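Local coordinates for protein putative NAD dependent dehydrogenase (Micromonospora echinospora, PDB 6NOR) that binds NAD and probably acts as an NAD-dependent oxidoreductase in the biosynthesis of the antibiotic gentamicin, at residues L25-G31 against V86-A92; A95-E99 against V114-L120; V105-G109 against A131-R135; G199-E204 against V340-L344. All coordinates share one frame; numbering follows the deposited sequence.

Interactions 1 to 3 belong to the NAD-binding Rossmann domain, whereas interaction 4 joins a helix of the GFO/IDH/MocA C-terminal region to helix 334-353. Backbone bonding dominates in interaction 1, between two parallel strands of the sheet core. Interaction 2, also buried, trades regular pairing for an imidazole gripping loop carbonyls beside the ribose; the two meet where Val91 O faces Glu115 N at 3.0 Å. Helix 98-107 serves interaction 2 near its N-terminal end and interaction 3 at its other end, about 16 Å apart between centres, where an exposed arginine is bonded to a helix-end carbonyl, with a water. Interaction 4 is buried and apolar, and its Trp200 packs on Pro117 of interaction 2.

Interaction 1 (L25-G31 against V86-A92); sequences LGVAVVG and VRFVVVA. With NAD (nicotinamide-adenine-dinucleotide), chain G.
The centre of a Rossmann fold is formed here: Leu25-Gly31, the first strand and its turn into the likely GxGxxG motif, pairs in parallel with Val86-Ala92, and both reach the NAD at their C-terminal ends. The short strand axes approach to 4.7 Å and diverge by 43°, a strong twist. Four backbone bonds set the register: Ala28 N to Phe88 O, Val90 N to Ala28 O, Val30 N to Val90 O, and Ala92 N to Val30 O, the last at 2.8 Å. Each of these donors meets its carbonyl nearly end-on. At the opposite end Arg87 N gives a straight bond to Gly26 O (3.0 Å, 175° at the hydrogen), while that of Phe88 N to the same oxygen is weak.

Side chains alternate between the faces. Val27 lies alongside Phe88 and points the same way, its CG2 meeting the ring edge at CD2 (3.7 Å). Leu25 splits its branches: CD2 packs on Phe88 CB, and CD1 sits over one face of the Arg87 guanidinium. On the sheet face opposite Phe88, Val30 CG2 touches Val89 CG1 at 3.6 Å, while Val30 CG1, anti to its backbone N (chi1 -174°), is turned instead to the adenine, 3.7 Å from NAD C2A. Gly31 has a positive phi, and a side chain there would collide with Ala92 O.

Strand 49-55 flanks strand 25-30 on its other edge; helix 98-107 covers the face of Val30, Val89 and Val91, while helices 34-44 and 313-326 lie against that of Phe88 and Val90.

Interaction 2 (A95-E99 against V114-L120); sequences AATHE and VEKPLVL. With NAD (nicotinamide-adenine-dinucleotide), chain G.
His98, near the N-terminal end of helix 98-107, drives its imidazole into the loop 114-120. ND1 donates to Pro117 O at 2.8 Å, with that oxygen 6° out of the ring plane; it also reaches Leu118 O at 3.3 Å, from above that carbonyl's plane. One N-H is thus shared by two acceptors, and NE2 is bonded to Thr93 O. Val114 CG1 lies over one ring face, 3.9 Å from its centroid, a CH-pi contact. CG of His98, beside its backbone N (chi1 -71°), puts the CE1 edge next to the cofactor, 3.1 Å from NAD O3D. A leucine in its place would probably leave Pro117 O and Leu118 O without their shared donor and the loop less firmly held beside the ribose.

That loop, whose Glu115-Lys116-Pro117 with cis proline resembles the EKP motif known in the GFO/IDH/MocA family, carries Lys116 O, which accepts from NAD O2D at 2.8 Å. Glu115 OE1 takes NAD N7N at 2.9 Å, while its OE2 is held by His39 NE2. Apolar contact is lighter, Ala95 CB against Pro117 CG. The bonding is consistent with His98 holding the loop while Lys116 O and Glu115 OE1 take up the ribose hydroxyl and the carboxamide N-H.

Interaction 3 (V105-G109 against A131-R135); sequences VIAAG and AAHER
Arg135 lays its guanidinium over the turn that ends helix 98-107, with Gly109 CA 3.7 Å above the plane and over the centre of the group. NH1 donates to Ala107 O at 2.9 Å, the hydrogen-bond angle being 142°. The approach is not to a lone pair: NH1 stands above the carbonyl plane, 39° out of it. CG of Arg135, anti to the backbone N (chi1 -150°), comes to 3.2 Å from Ile106 O; the bend at chi2 then turns the rest of the chain toward Ala107 O. A water donates to Ala107 O and accepts from Arg135 NE at 2.7 Å. NH1 and the water hold this carbonyl; NE, whose single N-H also serves the water, adds only a weak bond.

Gly109 has left the helix with positive phi in a Schellman motif, its N bonded back to Ile106 O, and a side chain there would press closely on Arg135 NH1.

Deeper in, the contact is apolar. Ile106 points toward helix 122-134 and uses both branches: CG2 rests near Ala131 O and Ala131 CB, while CD1 meets Ala132 CB at 4.0 Å. The two alanines allow the helices to come close, with Ile106 and Ala132 CA atoms 6.0 Å apart. Ile106 also touches Val112 of strand 111-114.

The chemistry is that of a side chain from the end of one helix hydrogen-bonded to a carbonyl of another's last turn: the positive guanidinium lies at the carbonyl end of helix 98-107, where it would be expected to offset the negative pole of the helix dipole.

Interaction 4 (G199-E204 against V340-L344); sequences GWHAVE and VVETL
Segments 199-204 and 340-344, parts of helices 199-209 and 334-353, cross steeply, at 115° between their directions, with their short axes 9.8 Å apart at closest approach and the nearest CA pair, Glu204 and Val340, at 6.2 Å. Trp200 carries one side of the crossing. Val340 CG1 sits over the face of its six-membered ring, 3.6 Å from the centroid and 14° off the normal, a CH-pi contact; Val341 CG2 comes to the ring edge at CZ3 (3.6 Å). Here a helix of the GFO/IDH/MocA C-terminal domain meets the long helix 334-353, and Trp200 also packs on Lys116 and Pro117 of the NAD-binding domain. With CG anti to its backbone N (chi1 180°), the indole is turned with one face to Val340 and its CZ3 edge to Val341, and NE1 makes a weak bond to Glu204 OE1. An alanine here is likely to leave Val340 CG1 and Val341 CG2 facing a gap and Pro117 without its aromatic neighbour.

On the other side Val203 CG1 meets Thr343 CG2 tip to tip at 4.0 Å, while Val203 CG2 slides past Leu344 CD2 in the opposite direction. Thr343 OG1 is bonded to Ala339 O, and Glu204 OE2 to His141 NE2.

Interaction 1 (L25-G31 against V86-A92)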
# COMPACT_ATOMS: atom_id res chain seq x y z
N LEU A 25 28.66 14.96 -30.61
CA LEU A 25 28.98 15.98 -29.64
C LEU A 25 30.04 15.45 -28.72
O LEU A 25 29.83 14.48 -28.01
CB LEU A 25 27.74 16.38 -28.85
CG LEU A 25 27.93 17.49 -27.82
CD1 LEU A 25 28.05 18.86 -28.49
CD2 LEU A 25 26.79 17.46 -26.82
N GLY A 26 31.20 16.09 -28.74
CA GLY A 26 32.31 15.69 -27.90
C GLY A 26 32.05 16.19 -26.49
O GLY A 26 31.70 17.35 -26.30
N VAL A 27 32.25 15.30 -25.52
CA VAL A 27 31.91 15.58 -24.14
C VAL A 27 33.10 15.36 -23.21
O VAL A 27 33.86 14.41 -23.40
CB VAL A 27 30.74 14.70 -23.69
CG1 VAL A 27 30.34 15.01 -22.25
CG2 VAL A 27 29.57 14.89 -24.63
N ALA A 28 33.28 16.24 -22.24
CA ALA A 28 34.18 15.95 -21.11
C ALA A 28 33.38 15.81 -19.82
O ALA A 28 32.42 16.53 -19.58
CB ALA A 28 35.23 17.03 -20.96
N VAL A 29 33.79 14.87 -18.98
CA VAL A 29 33.19 14.70 -17.68
C VAL A 29 34.22 15.05 -16.63
O VAL A 29 35.31 14.51 -16.64
CB VAL A 29 32.68 13.26 -17.48
CG1 VAL A 29 32.26 13.03 -16.03
CG2 VAL A 29 31.51 12.98 -18.40
N VAL A 30 33.87 15.96 -15.74
CA VAL A 30 34.78 16.42 -14.70
C VAL A 30 34.27 15.90 -13.37
O VAL A 30 33.17 16.22 -12.96
CB VAL A 30 34.87 17.95 -14.64
CG1 VAL A 30 35.96 18.38 -13.64
CG2 VAL A 30 35.12 18.53 -16.03
N GLY A 31 35.09 15.11 -12.70
CA GLY A 31 34.64 14.40 -11.53
C GLY A 31 34.18 13.03 -11.96
O GLY A 31 33.08 12.88 -12.48
N VAL A 86 35.64 18.88 -27.95
CA VAL A 86 34.82 19.04 -26.77
C VAL A 86 33.96 20.31 -26.85
O VAL A 86 34.47 21.41 -27.00
CB VAL A 86 35.68 19.10 -25.52
CG1 VAL A 86 34.80 19.30 -24.30
CG2 VAL A 86 36.47 17.82 -25.38
N ARG A 87 32.65 20.13 -26.78
CA ARG A 87 31.72 21.26 -26.87
C ARG A 87 30.79 21.28 -25.66
O ARG A 87 30.00 22.22 -25.47
CB ARG A 87 30.91 21.17 -28.16
CG ARG A 87 31.66 21.67 -29.41
CD ARG A 87 30.84 21.37 -30.66
NE ARG A 87 29.53 22.03 -30.64
CZ ARG A 87 28.45 21.56 -31.25
NH1 ARG A 87 28.51 20.42 -31.93
NH2 ARG A 87 27.30 22.23 -31.18
N PHE A 88 30.88 20.24 -24.84
CA PHE A 88 29.94 20.05 -23.77
C PHE A 88 30.64 19.41 -22.59
O PHE A 88 31.27 18.37 -22.72
CB PHE A 88 28.76 19.21 -24.26
CG PHE A 88 27.78 18.83 -23.18
CD1 PHE A 88 27.19 19.79 -22.39
CD2 PHE A 88 27.45 17.50 -22.97
CE1 PHE A 88 26.28 19.44 -21.41
CE2 PHE A 88 26.54 17.13 -21.99
CZ PHE A 88 25.95 18.11 -21.20
N VAL A 89 30.54 20.06 -21.44
CA VAL A 89 31.23 19.59 -20.26
C VAL A 89 30.24 19.36 -19.12
O VAL A 89 29.39 20.20 -18.84
CB VAL A 89 32.30 20.60 -19.80
CG1 VAL A 89 33.06 20.06 -18.60
CG2 VAL A 89 33.23 20.94 -20.95
N VAL A 90 30.34 18.19 -18.51
CA VAL A 90 29.57 17.82 -17.33
C VAL A 90 30.45 18.00 -16.09
O VAL A 90 31.54 17.42 -16.01
CB VAL A 90 29.07 16.37 -17.40
CG1 VAL A 90 28.35 15.99 -16.09
CG2 VAL A 90 28.12 16.20 -18.54
N VAL A 91 29.97 18.79 -15.14
CA VAL A 91 30.69 19.05 -13.91
C VAL A 91 30.05 18.36 -12.70
O VAL A 91 29.00 18.77 -12.21
CB VAL A 91 30.80 20.54 -13.64
CG1 VAL A 91 31.54 20.79 -12.34
CG2 VAL A 91 31.52 21.21 -14.77
N ALA A 92 30.68 17.30 -12.23
CA ALA A 92 30.16 16.50 -11.14
C ALA A 92 31.22 16.38 -10.07
O ALA A 92 31.67 15.29 -9.74
CB ALA A 92 29.73 15.11 -11.64
PA NAD G . 32.03 11.82 -5.35
O1A NAD G . 32.84 12.10 -4.06
O2A NAD G . 31.59 10.41 -5.49
O5B NAD G . 32.91 12.19 -6.60
C5B NAD G . 33.56 13.45 -6.63
C4B NAD G . 34.68 13.32 -7.69
O4B NAD G . 35.16 14.49 -8.01
C3B NAD G . 35.83 12.55 -7.10
O3B NAD G . 36.21 11.59 -8.00
C2B NAD G . 36.95 13.61 -6.92
O2B NAD G . 38.26 12.95 -7.07
C1B NAD G . 36.74 14.38 -7.90
N9A NAD G . 37.21 15.74 -7.70
C8A NAD G . 37.29 16.47 -6.57
N7A NAD G . 37.76 17.70 -6.90
C5A NAD G . 37.97 17.72 -8.22
C6A NAD G . 38.44 18.69 -9.06
N6A NAD G . 38.83 19.97 -8.72
N1A NAD G . 38.53 18.46 -10.36
C2A NAD G . 38.19 17.24 -10.86
N3A NAD G . 37.74 16.28 -10.03
C4A NAD G . 37.62 16.52 -8.71
O3 NAD G . 30.81 12.78 -5.33
PN NAD G . 29.45 12.66 -6.16
O1N NAD G . 29.62 12.13 -7.55
O2N NAD G . 28.46 11.82 -5.37
O5D NAD G . 28.90 14.13 -6.26
C5D NAD G . 29.43 15.04 -7.21
C4D NAD G . 28.36 16.11 -7.53
O4D NAD G . 27.25 15.59 -7.96
C3D NAD G . 27.97 16.88 -6.24
O3D NAD G . 27.83 18.15 -6.54
C2D NAD G . 26.65 16.22 -5.79
O2D NAD G . 25.86 17.19 -4.99
C1D NAD G . 26.07 15.91 -6.92
N1N NAD G . 25.20 14.78 -6.80
C2N NAD G . 23.99 14.80 -7.47
C3N NAD G . 23.10 13.73 -7.39
C7N NAD G . 21.76 13.85 -8.15
O7N NAD G . 20.95 13.01 -8.04
N7N NAD G . 21.51 15.00 -8.94
C4N NAD G . 23.40 12.61 -6.64
C5N NAD G . 24.62 12.58 -5.97
C6N NAD G . 25.52 13.67 -6.05

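Interaction 2 (A95-E99 against V114-L120)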
# COMPACT_ATOMS: atom_id res chain seq x y z
N ALA A 95 30.70 20.28 -4.28
CA ALA A 95 29.87 21.48 -4.48
C ALA A 95 30.68 22.77 -4.61
O ALA A 95 30.41 23.57 -5.50
CB ALA A 95 28.87 21.61 -3.34
N ALA A 96 31.67 22.99 -3.76
CA ALA A 96 32.41 24.26 -3.77
C ALA A 96 33.31 24.44 -5.00
O ALA A 96 33.72 25.55 -5.29
CB ALA A 96 33.23 24.42 -2.50
N THR A 97 33.59 23.36 -5.72
CA THR A 97 34.41 23.46 -6.92
C THR A 97 33.57 23.81 -8.15
O THR A 97 34.11 24.17 -9.19
CB THR A 97 35.20 22.16 -7.18
OG1 THR A 97 34.29 21.11 -7.51
CG2 THR A 97 36.01 21.75 -5.95
N HIS A 98 32.25 23.74 -8.06
CA HIS A 98 31.39 24.00 -9.22
C HIS A 98 31.59 25.37 -9.85
O HIS A 98 31.71 25.48 -11.07
CB HIS A 98 29.90 23.88 -8.83
CG HIS A 98 29.48 22.48 -8.57
ND1 HIS A 98 28.21 22.15 -8.15
CD2 HIS A 98 30.15 21.31 -8.65
CE1 HIS A 98 28.12 20.85 -7.99
NE2 HIS A 98 29.29 20.31 -8.29
N GLU A 99 31.60 26.42 -9.05
CA GLU A 99 31.71 27.76 -9.62
C GLU A 99 33.04 28.02 -10.38
O GLU A 99 32.99 28.49 -11.50
CB GLU A 99 31.51 28.82 -8.54
CG GLU A 99 31.15 30.21 -9.08
CD GLU A 99 32.37 31.01 -9.51
OE1 GLU A 99 33.44 30.82 -8.89
OE2 GLU A 99 32.27 31.80 -10.47
N VAL A 114 26.07 21.52 -14.91
CA VAL A 114 26.58 21.48 -13.54
C VAL A 114 25.64 20.73 -12.63
O VAL A 114 24.46 21.01 -12.59
CB VAL A 114 26.76 22.89 -12.94
CG1 VAL A 114 27.46 22.80 -11.60
CG2 VAL A 114 27.51 23.79 -13.90
N GLU A 115 26.17 19.76 -11.90
CA GLU A 115 25.39 19.07 -10.92
C GLU A 115 24.84 20.02 -9.85
O GLU A 115 25.39 21.08 -9.60
CB GLU A 115 26.21 17.98 -10.26
CG GLU A 115 25.92 16.61 -10.80
CD GLU A 115 24.43 16.24 -10.77
OE1 GLU A 115 23.69 16.72 -9.88
OE2 GLU A 115 24.01 15.47 -11.65
N LYS A 116 23.72 19.63 -9.27
CA LYS A 116 23.20 20.16 -8.02
C LYS A 116 24.25 20.05 -6.90
O LYS A 116 24.96 19.06 -6.81
CB LYS A 116 21.94 19.38 -7.64
CG LYS A 116 21.94 19.02 -6.18
CD LYS A 116 21.55 17.63 -5.96
CE LYS A 116 22.32 16.98 -4.84
NZ LYS A 116 21.81 15.58 -4.70
N PRO A 117 24.38 21.09 -6.06
CA PRO A 117 23.74 22.40 -6.20
C PRO A 117 24.54 23.23 -7.19
O PRO A 117 25.76 23.08 -7.21
CB PRO A 117 23.81 22.98 -4.79
CG PRO A 117 25.02 22.37 -4.19
CD PRO A 117 25.16 20.99 -4.81
N LEU A 118 23.88 24.04 -8.01
CA LEU A 118 24.56 24.78 -9.06
C LEU A 118 25.81 25.45 -8.48
O LEU A 118 26.92 25.07 -8.81
CB LEU A 118 23.64 25.82 -9.71
CG LEU A 118 24.26 26.59 -10.87
CD1 LEU A 118 24.71 25.61 -11.90
CD2 LEU A 118 23.31 27.61 -11.50
N VAL A 119 25.59 26.40 -7.59
CA VAL A 119 26.64 27.08 -6.86
C VAL A 119 26.16 27.31 -5.43
O VAL A 119 25.07 26.90 -5.08
CB VAL A 119 26.98 28.42 -7.48
CG1 VAL A 119 27.70 28.22 -8.83
CG2 VAL A 119 25.71 29.21 -7.64
N LEU A 120 26.95 27.99 -4.61
CA LEU A 120 26.58 28.12 -3.20
C LEU A 120 26.20 29.53 -2.78
O LEU A 120 26.09 29.82 -1.60
CB LEU A 120 27.72 27.61 -2.32
CG LEU A 120 28.07 26.14 -2.62
CD1 LEU A 120 29.41 25.77 -2.00
CD2 LEU A 120 26.92 25.21 -2.17
PA NAD G . 32.03 11.82 -5.35
O1A NAD G . 32.84 12.10 -4.06
O2A NAD G . 31.59 10.41 -5.49
O5B NAD G . 32.91 12.19 -6.60
C5B NAD G . 33.56 13.45 -6.63
C4B NAD G . 34.68 13.32 -7.69
O4B NAD G . 35.16 14.49 -8.01
C3B NAD G . 35.83 12.55 -7.10
O3B NAD G . 36.21 11.59 -8.00
C2B NAD G . 36.95 13.61 -6.92
O2B NAD G . 38.26 12.95 -7.07
C1B NAD G . 36.74 14.38 -7.90
N9A NAD G . 37.21 15.74 -7.70
C8A NAD G . 37.29 16.47 -6.57
N7A NAD G . 37.76 17.70 -6.90
C5A NAD G . 37.97 17.72 -8.22
C6A NAD G . 38.44 18.69 -9.06
N6A NAD G . 38.83 19.97 -8.72
N1A NAD G . 38.53 18.46 -10.36
C2A NAD G . 38.19 17.24 -10.86
N3A NAD G . 37.74 16.28 -10.03
C4A NAD G . 37.62 16.52 -8.71
O3 NAD G . 30.81 12.78 -5.33
PN NAD G . 29.45 12.66 -6.16
O1N NAD G . 29.62 12.13 -7.55
O2N NAD G . 28.46 11.82 -5.37
O5D NAD G . 28.90 14.13 -6.26
C5D NAD G . 29.43 15.04 -7.21
C4D NAD G . 28.36 16.11 -7.53
O4D NAD G . 27.25 15.59 -7.96
C3D NAD G . 27.97 16.88 -6.24
O3D NAD G . 27.83 18.15 -6.54
C2D NAD G . 26.65 16.22 -5.79
O2D NAD G . 25.86 17.19 -4.99
C1D NAD G . 26.07 15.91 -6.92
N1N NAD G . 25.20 14.78 -6.80
C2N NAD G . 23.99 14.80 -7.47
C3N NAD G . 23.10 13.73 -7.39
C7N NAD G . 21.76 13.85 -8.15
O7N NAD G . 20.95 13.01 -8.04
N7N NAD G . 21.51 15.00 -8.94
C4N NAD G . 23.40 12.61 -6.64
C5N NAD G . 24.62 12.58 -5.97
C6N NAD G . 25.52 13.67 -6.05

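Interaction 3 (V105-G109 against A131-R135)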
# COMPACT_ATOMS: atom_id res chain seq x y z
N VAL A 105 35.00 26.69 -17.84
CA VAL A 105 34.41 26.00 -18.98
C VAL A 105 33.64 26.98 -19.86
O VAL A 105 33.71 26.93 -21.08
CB VAL A 105 33.46 24.87 -18.53
CG1 VAL A 105 32.65 24.34 -19.69
CG2 VAL A 105 34.25 23.75 -17.88
N ILE A 106 32.89 27.86 -19.22
CA ILE A 106 32.13 28.87 -19.92
C ILE A 106 33.04 29.87 -20.61
O ILE A 106 32.79 30.27 -21.73
CB ILE A 106 31.19 29.59 -18.94
CG1 ILE A 106 30.02 28.65 -18.59
CG2 ILE A 106 30.68 30.89 -19.53
CD1 ILE A 106 29.17 29.14 -17.45
N ALA A 107 34.12 30.26 -19.95
CA ALA A 107 35.03 31.25 -20.52
C ALA A 107 35.74 30.68 -21.76
O ALA A 107 36.08 31.42 -22.68
CB ALA A 107 36.03 31.70 -19.49
N ALA A 108 35.90 29.36 -21.79
CA ALA A 108 36.53 28.68 -22.91
C ALA A 108 35.52 28.40 -24.01
O ALA A 108 35.82 27.73 -24.99
CB ALA A 108 37.18 27.37 -22.45
N GLY A 109 34.30 28.90 -23.82
CA GLY A 109 33.26 28.82 -24.83
C GLY A 109 32.58 27.48 -24.95
O GLY A 109 32.09 27.13 -26.02
N ALA A 131 27.12 35.05 -17.50
CA ALA A 131 28.31 34.74 -18.29
C ALA A 131 28.05 33.74 -19.41
O ALA A 131 28.60 33.86 -20.50
CB ALA A 131 29.42 34.22 -17.39
N ALA A 132 27.19 32.76 -19.16
CA ALA A 132 26.86 31.77 -20.18
C ALA A 132 26.08 32.39 -21.32
O ALA A 132 26.33 32.10 -22.48
CB ALA A 132 26.07 30.64 -19.57
N HIS A 133 25.13 33.24 -20.98
CA HIS A 133 24.30 33.91 -21.96
C HIS A 133 25.16 34.81 -22.84
O HIS A 133 24.99 34.83 -24.05
CB HIS A 133 23.20 34.72 -21.26
CG HIS A 133 22.35 35.55 -22.18
ND1 HIS A 133 21.20 35.07 -22.77
CD2 HIS A 133 22.47 36.83 -22.60
CE1 HIS A 133 20.66 36.01 -23.52
NE2 HIS A 133 21.41 37.09 -23.43
N GLU A 134 26.11 35.51 -22.24
CA GLU A 134 26.99 36.38 -22.99
C GLU A 134 27.85 35.57 -23.93
O GLU A 134 28.15 36.00 -25.03
CB GLU A 134 27.88 37.20 -22.05
CG GLU A 134 28.65 38.34 -22.71
CD GLU A 134 29.95 37.89 -23.36
OE1 GLU A 134 30.50 36.84 -22.94
OE2 GLU A 134 30.43 38.58 -24.28
N ARG A 135 28.26 34.39 -23.49
CA ARG A 135 29.16 33.55 -24.26
C ARG A 135 28.36 32.76 -25.29
O ARG A 135 28.90 32.02 -26.08
CB ARG A 135 29.93 32.62 -23.31
CG ARG A 135 31.30 32.22 -23.76
CD ARG A 135 32.26 33.39 -23.86
NE ARG A 135 33.61 32.90 -24.13
CZ ARG A 135 34.04 32.43 -25.30
NH1 ARG A 135 35.28 31.99 -25.42
NH2 ARG A 135 33.22 32.39 -26.35
O HOH W 1 35.19 34.41 -22.52

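Interaction 4 (G199-E204 against V340-L344)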
# COMPACT_ATOMS: atom_id res chain seq x y z
N GLY A 199 17.73 19.20 0.04
CA GLY A 199 16.81 20.32 0.03
C GLY A 199 16.80 20.99 -1.32
O GLY A 199 15.81 21.57 -1.69
N TRP A 200 17.91 20.92 -2.04
CA TRP A 200 17.91 21.40 -3.41
C TRP A 200 16.76 20.79 -4.20
O TRP A 200 15.98 21.50 -4.82
CB TRP A 200 19.23 21.08 -4.14
CG TRP A 200 19.18 21.59 -5.54
CD1 TRP A 200 18.57 21.01 -6.62
CD2 TRP A 200 19.71 22.82 -6.01
NE1 TRP A 200 18.70 21.79 -7.72
CE2 TRP A 200 19.41 22.92 -7.38
CE3 TRP A 200 20.44 23.85 -5.42
CZ2 TRP A 200 19.79 23.99 -8.15
CZ3 TRP A 200 20.82 24.91 -6.18
CH2 TRP A 200 20.50 24.98 -7.54
N HIS A 201 16.66 19.47 -4.18
CA HIS A 201 15.61 18.77 -4.91
C HIS A 201 14.24 19.04 -4.38
O HIS A 201 13.30 19.20 -5.14
CB HIS A 201 15.84 17.28 -4.86
CG HIS A 201 17.06 16.85 -5.59
ND1 HIS A 201 17.21 17.05 -6.94
CD2 HIS A 201 18.17 16.21 -5.18
CE1 HIS A 201 18.36 16.55 -7.33
NE2 HIS A 201 18.97 16.04 -6.28
N ALA A 202 14.13 19.05 -3.07
CA ALA A 202 12.83 19.21 -2.47
C ALA A 202 12.28 20.58 -2.86
O ALA A 202 11.12 20.70 -3.24
CB ALA A 202 12.91 19.05 -0.96
N VAL A 203 13.12 21.61 -2.81
CA VAL A 203 12.66 22.96 -3.13
C VAL A 203 12.33 23.08 -4.61
O VAL A 203 11.32 23.67 -4.97
CB VAL A 203 13.69 24.01 -2.73
CG1 VAL A 203 13.28 25.36 -3.27
CG2 VAL A 203 13.80 24.08 -1.21
N GLU A 204 13.13 22.48 -5.48
CA GLU A 204 12.82 22.55 -6.90
C GLU A 204 11.49 21.84 -7.20
O GLU A 204 10.65 22.37 -7.93
CB GLU A 204 13.97 21.94 -7.73
CG GLU A 204 13.86 22.20 -9.24
CD GLU A 204 15.14 21.86 -10.03
OE1 GLU A 204 16.02 21.17 -9.49
OE2 GLU A 204 15.25 22.29 -11.21
N VAL A 340 16.00 28.55 -6.59
CA VAL A 340 16.29 27.53 -5.58
C VAL A 340 17.42 27.99 -4.66
O VAL A 340 17.34 27.84 -3.45
CB VAL A 340 16.68 26.18 -6.21
CG1 VAL A 340 17.18 25.24 -5.15
CG2 VAL A 340 15.50 25.58 -6.95
N VAL A 341 18.48 28.55 -5.24
CA VAL A 341 19.62 28.98 -4.44
C VAL A 341 19.23 30.03 -3.40
O VAL A 341 19.68 29.98 -2.26
CB VAL A 341 20.78 29.53 -5.33
CG1 VAL A 341 21.87 30.12 -4.48
CG2 VAL A 341 21.37 28.42 -6.21
N GLU A 342 18.37 30.98 -3.75
CA GLU A 342 18.03 32.00 -2.78
C GLU A 342 17.05 31.48 -1.73
O GLU A 342 17.09 31.93 -0.59
CB GLU A 342 17.48 33.26 -3.44
CG GLU A 342 16.52 33.07 -4.56
CD GLU A 342 16.53 34.25 -5.52
OE1 GLU A 342 17.58 34.92 -5.61
OE2 GLU A 342 15.50 34.51 -6.17
N THR A 343 16.20 30.53 -2.11
CA THR A 343 15.37 29.89 -1.12
C THR A 343 16.22 29.19 -0.07
O THR A 343 15.98 29.35 1.12
CB THR A 343 14.42 28.88 -1.74
OG1 THR A 343 13.60 29.53 -2.72
CG2 THR A 343 13.51 28.33 -0.64
N LEU A 344 17.24 28.46 -0.50
CA LEU A 344 18.10 27.76 0.45
C LEU A 344 18.89 28.72 1.33
O LEU A 344 19.12 28.45 2.51
CB LEU A 344 19.08 26.83 -0.26
CG LEU A 344 18.52 25.63 -1.03
CD1 LEU A 344 19.66 24.81 -1.62
CD2 LEU A 344 17.67 24.78 -0.12